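Local atomic coordinates of penicillin binding protein 2X (Streptococcus thermophilus, PDB entry 5U47), a protein that probably cross-links the peptides of adjacent glycan strands in septal peptidoglycan, as a transpeptidase that beta-lactams inactivate by acylating an active-site serine. Residues I625-V630 against I642-N647; F649-D654 against A690-L695. The protein carries 1 engineered substitution. One frame throughout, in Å; residues are numbered along the deposited sequence.

Contact 1 of 2, residues I625-V630 against I642-N647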
# COMPACT_ATOMS: atom_id res chain seq x y z
N ILE A 625 -12.51 -7.92 20.08
CA ILE A 625 -13.00 -9.13 19.42
C ILE A 625 -13.76 -9.99 20.46
O ILE A 625 -13.18 -10.37 21.48
CB ILE A 625 -11.85 -9.93 18.81
CG1 ILE A 625 -11.29 -9.14 17.63
CG2 ILE A 625 -12.33 -11.32 18.37
CD1 ILE A 625 -10.11 -9.78 16.93
N GLU A 626 -15.03 -10.27 20.18
CA GLU A 626 -15.86 -11.10 21.05
C GLU A 626 -15.95 -12.54 20.54
O GLU A 626 -15.88 -13.48 21.33
CB GLU A 626 -17.24 -10.49 21.18
CG GLU A 626 -18.16 -11.25 22.11
CD GLU A 626 -19.49 -10.54 22.30
OE1 GLU A 626 -19.51 -9.30 22.46
OE2 GLU A 626 -20.53 -11.24 22.28
N LYS A 627 -16.13 -12.72 19.23
CA LYS A 627 -16.18 -14.06 18.64
C LYS A 627 -15.53 -14.08 17.28
O LYS A 627 -15.47 -13.04 16.59
CB LYS A 627 -17.62 -14.55 18.48
CG LYS A 627 -18.32 -14.85 19.78
CD LYS A 627 -19.74 -15.32 19.55
CE LYS A 627 -20.47 -15.44 20.87
NZ LYS A 627 -21.90 -15.79 20.68
N VAL A 628 -15.06 -15.26 16.89
CA VAL A 628 -14.43 -15.47 15.58
C VAL A 628 -15.00 -16.76 15.00
O VAL A 628 -15.21 -17.73 15.75
CB VAL A 628 -12.89 -15.54 15.69
CG1 VAL A 628 -12.25 -15.55 14.31
CG2 VAL A 628 -12.36 -14.35 16.49
N SER A 629 -15.21 -16.79 13.68
CA SER A 629 -15.83 -17.96 13.02
C SER A 629 -14.93 -19.19 12.87
O SER A 629 -15.39 -20.24 12.41
CB SER A 629 -16.38 -17.58 11.65
OG SER A 629 -15.34 -17.25 10.74
N VAL A 630 -13.65 -19.04 13.20
CA VAL A 630 -12.67 -20.12 13.20
C VAL A 630 -11.94 -20.08 14.54
O VAL A 630 -11.80 -19.01 15.17
CB VAL A 630 -11.66 -20.01 12.03
CG1 VAL A 630 -12.37 -20.16 10.68
CG2 VAL A 630 -10.87 -18.71 12.09
N ILE A 642 -13.37 -15.19 6.82
CA ILE A 642 -13.75 -15.47 8.19
C ILE A 642 -14.47 -14.27 8.79
O ILE A 642 -14.33 -13.14 8.30
CB ILE A 642 -12.54 -15.85 9.07
CG1 ILE A 642 -11.61 -14.65 9.31
CG2 ILE A 642 -11.79 -17.05 8.46
CD1 ILE A 642 -10.63 -14.87 10.43
N LEU A 643 -15.25 -14.53 9.84
CA LEU A 643 -15.98 -13.47 10.54
C LEU A 643 -15.31 -13.15 11.87
O LEU A 643 -14.94 -14.06 12.60
CB LEU A 643 -17.40 -13.89 10.84
CG LEU A 643 -18.32 -14.28 9.71
CD1 LEU A 643 -19.67 -14.68 10.31
CD2 LEU A 643 -18.47 -13.14 8.71
N ILE A 644 -15.19 -11.86 12.17
CA ILE A 644 -14.67 -11.36 13.44
C ILE A 644 -15.82 -10.52 13.99
O ILE A 644 -16.12 -9.44 13.44
CB ILE A 644 -13.41 -10.50 13.27
CG1 ILE A 644 -12.25 -11.33 12.71
CG2 ILE A 644 -12.97 -9.89 14.60
CD1 ILE A 644 -11.05 -10.48 12.32
N MET A 645 -16.49 -11.01 15.02
CA MET A 645 -17.59 -10.24 15.62
C MET A 645 -17.05 -9.41 16.76
O MET A 645 -16.50 -9.95 17.70
CB MET A 645 -18.70 -11.14 16.14
CG MET A 645 -19.99 -10.37 16.50
SD MET A 645 -21.24 -11.48 17.18
CE MET A 645 -20.61 -11.73 18.83
N THR A 646 -17.22 -8.09 16.67
CA THR A 646 -16.73 -7.21 17.72
C THR A 646 -17.74 -7.17 18.85
O THR A 646 -18.84 -7.71 18.72
CB THR A 646 -16.52 -5.77 17.23
OG1 THR A 646 -17.79 -5.16 16.97
CG2 THR A 646 -15.66 -5.76 15.97
N ASN A 647 -17.38 -6.48 19.93
CA ASN A 647 -18.27 -6.37 21.08
C ASN A 647 -19.39 -5.33 20.91
O ASN A 647 -20.19 -5.16 21.82
CB ASN A 647 -17.49 -6.13 22.38
CG ASN A 647 -16.75 -4.82 22.40
OD1 ASN A 647 -16.30 -4.31 21.37
ND2 ASN A 647 -16.55 -4.29 23.59
O HOH W 1 -21.22 -8.29 19.93
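Met-645 lies alongside both Glu-626 and Lys-627, the three side chains running the same way from neighbouring strands. Its CG is anti to the backbone N (chi1 -168°), and a bend at chi3 sets CE against both. Met-645 CE lies 3.8 Å from Lys-627 CD. Glu-626 OE2 is nearer to the same methyl, at 3.5 Å from Met-645 CE. The lysine, extended beyond CG, leads its end away past the methionine, while its side chain also touches Trp-669 of helix 660-670. Glu-626 reaches along the strand end, where its OE1 comes to 3.5 Å from Asn-647 CA, and a water donates to both Glu-626 OE1 and Thr-646 O.

On the other face, Ile-625 and Ile-644 meet at a slant, Ile-625 CG1 3.5 Å from Ile-644 CG2. Near the strand end Val-630 stands roughly at right angles to Ile-642, with Val-630 CG1 3.9 Å from Ile-642 CG2. Ile-625, Ile-642 and Ile-644 also touch helix 602-611, which packs on this apolar face.

Ser-629 replaces a backbone acceptor with its hydroxyl: at chi1 67° Ser-629 OG turns toward the partner strand and receives Leu-643 N at 2.9 Å, almost straight at 175°. Ser-629 N returns a bond to Leu-643 O. At the opposite end Met-645 O accepts two amides, Glu-626 N at 2.9 Å and Lys-627 N at 3.2 Å, both in its carbonyl plane. Two residues facing one, with the register shifting by one, define a classic beta bulge between edge strand 625-628 and central strand 641-646 of a PASTA domain's three-stranded sheet.

Contact 2 of 2, residues F649-D654 against A690-L695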
# COMPACT_ATOMS: atom_id res chain seq x y z
N PHE A 649 -22.09 -4.74 17.98
CA PHE A 649 -22.62 -5.16 16.68
C PHE A 649 -24.15 -5.18 16.75
O PHE A 649 -24.73 -6.09 17.35
CB PHE A 649 -22.01 -6.54 16.34
CG PHE A 649 -22.54 -7.16 15.06
CD1 PHE A 649 -22.61 -6.43 13.89
CD2 PHE A 649 -22.88 -8.50 15.03
CE1 PHE A 649 -23.07 -7.01 12.71
CE2 PHE A 649 -23.33 -9.10 13.86
CZ PHE A 649 -23.43 -8.35 12.70
N THR A 650 -24.77 -4.17 16.15
CA THR A 650 -26.23 -4.00 16.22
C THR A 650 -26.98 -3.84 14.90
O THR A 650 -28.21 -3.87 14.91
CB THR A 650 -26.58 -2.75 17.05
OG1 THR A 650 -26.04 -1.60 16.39
CG2 THR A 650 -26.02 -2.85 18.48
N GLU A 651 -26.27 -3.62 13.80
CA GLU A 651 -26.88 -3.42 12.47
C GLU A 651 -26.51 -4.53 11.48
O GLU A 651 -25.38 -5.02 11.49
CB GLU A 651 -26.46 -2.07 11.89
CG GLU A 651 -27.01 -0.86 12.63
CD GLU A 651 -26.63 0.47 11.96
OE1 GLU A 651 -25.68 0.51 11.16
OE2 GLU A 651 -27.29 1.49 12.26
N LEU A 652 -27.46 -4.88 10.61
CA LEU A 652 -27.26 -5.91 9.60
C LEU A 652 -26.19 -5.45 8.61
O LEU A 652 -26.27 -4.33 8.09
CB LEU A 652 -28.55 -6.15 8.81
CG LEU A 652 -28.55 -7.31 7.81
CD1 LEU A 652 -28.34 -8.64 8.53
CD2 LEU A 652 -29.88 -7.32 7.08
N PRO A 653 -25.18 -6.29 8.36
CA PRO A 653 -24.17 -5.93 7.37
C PRO A 653 -24.63 -6.04 5.92
O PRO A 653 -25.67 -6.60 5.66
CB PRO A 653 -23.09 -7.01 7.56
CG PRO A 653 -23.35 -7.61 8.89
CD PRO A 653 -24.80 -7.47 9.15
N ASP A 654 -23.81 -5.51 5.01
CA ASP A 654 -23.95 -5.72 3.57
C ASP A 654 -23.27 -7.08 3.48
O ASP A 654 -22.08 -7.21 3.76
CB ASP A 654 -23.22 -4.62 2.79
CG ASP A 654 -23.05 -4.93 1.30
OD1 ASP A 654 -23.42 -6.02 0.83
OD2 ASP A 654 -22.49 -4.04 0.60
N ALA A 690 -32.29 -4.94 3.98
CA ALA A 690 -31.20 -4.02 3.65
C ALA A 690 -30.16 -3.88 4.75
O ALA A 690 -30.48 -3.97 5.94
CB ALA A 690 -31.76 -2.66 3.30
N ALA A 691 -28.91 -3.67 4.33
CA ALA A 691 -27.81 -3.48 5.26
C ALA A 691 -28.13 -2.26 6.12
O ALA A 691 -28.70 -1.29 5.64
CB ALA A 691 -26.52 -3.26 4.51
N GLY A 692 -27.79 -2.34 7.40
CA GLY A 692 -28.02 -1.22 8.31
C GLY A 692 -29.29 -1.29 9.16
O GLY A 692 -29.46 -0.48 10.06
N GLU A 693 -30.17 -2.25 8.88
CA GLU A 693 -31.38 -2.43 9.68
C GLU A 693 -30.98 -2.99 11.03
O GLU A 693 -30.00 -3.75 11.12
CB GLU A 693 -32.36 -3.38 8.99
CG GLU A 693 -32.91 -2.86 7.67
CD GLU A 693 -33.91 -1.72 7.84
OE1 GLU A 693 -34.75 -1.78 8.77
OE2 GLU A 693 -33.86 -0.79 7.01
N ALA A 694 -31.71 -2.63 12.07
CA ALA A 694 -31.42 -3.10 13.42
C ALA A 694 -31.50 -4.63 13.52
O ALA A 694 -32.47 -5.24 13.06
CB ALA A 694 -32.38 -2.45 14.43
N LEU A 695 -30.48 -5.26 14.10
CA LEU A 695 -30.49 -6.71 14.30
C LEU A 695 -31.60 -7.12 15.29
O LEU A 695 -32.20 -8.19 15.13
CB LEU A 695 -29.13 -7.20 14.81
CG LEU A 695 -27.99 -7.06 13.79
CD1 LEU A 695 -26.66 -7.33 14.45
CD2 LEU A 695 -28.23 -7.98 12.61
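Leu-652 is bonded through its backbone to both Glu-693 and Gly-692. Leu-652 N donates to Glu-693 O at 2.8 Å, in that carbonyl's plane. Leu-652 O accepts from Gly-692 N at 2.6 Å, also in plane. A third bond, from Leu-695 N to Thr-650 O, is 2.8 Å long and nearly straight at the hydrogen (176°), although the donor is tilted 31° from the carbonyl plane. Glu-693 O additionally receives the CA-H of Glu-651. The type II turn from Ala-690 to Glu-693 presents the Gly-692 amide; its own closing bond is weak, and the positive phi of Gly-692 suits glycine.

Other polar groups find partners beyond the two loops: Asp-654 OD2 accepts from Lys-459 N, Asp-654 OD1 from Tyr-656 N, and Pro-653 O from Gln-687 NE2.

Apolar groups pack beside the bonds. Leu-695 CD1 lies over the centre of one face of the Phe-649 ring, a CH-pi contact 3.8 Å from the centroid and 9° off the normal, while Pro-653 CD meets the ring edge. Leu-695 CD2 approaches Leu-652 CD1 at 4.1 Å, the two leucines crossing at about a right angle. Both leucines rest on Phe-666 of helix 660-670, and Phe-649 touches Lys-670 there as well as Leu-619 of strand 615-619. The contact thus ties the loop before helix 660-670 to the one between strands 683-687 and 700-706.

Contact 1 closes before contact 2 opens, and only Glu-648 separates Asn-647 from Phe-649; beyond this adjacency the segments do not touch, and their centres are about 16 Å apart. They fall in two consecutive PASTA domains, a strand pair in the first and a pair of loops in the second. Two elements bridge them: helix 660-670 meets Lys-627 and Leu-643 of contact 1 as well as Leu-652 and Leu-695 of contact 2, and strand 615-619 adjoins both. Neither contact includes Ser-295 and Lys-298, the SxxK pattern that probably marks the active site, but contact 2 meets the transpeptidase domain through Asp-654 and Lys-459.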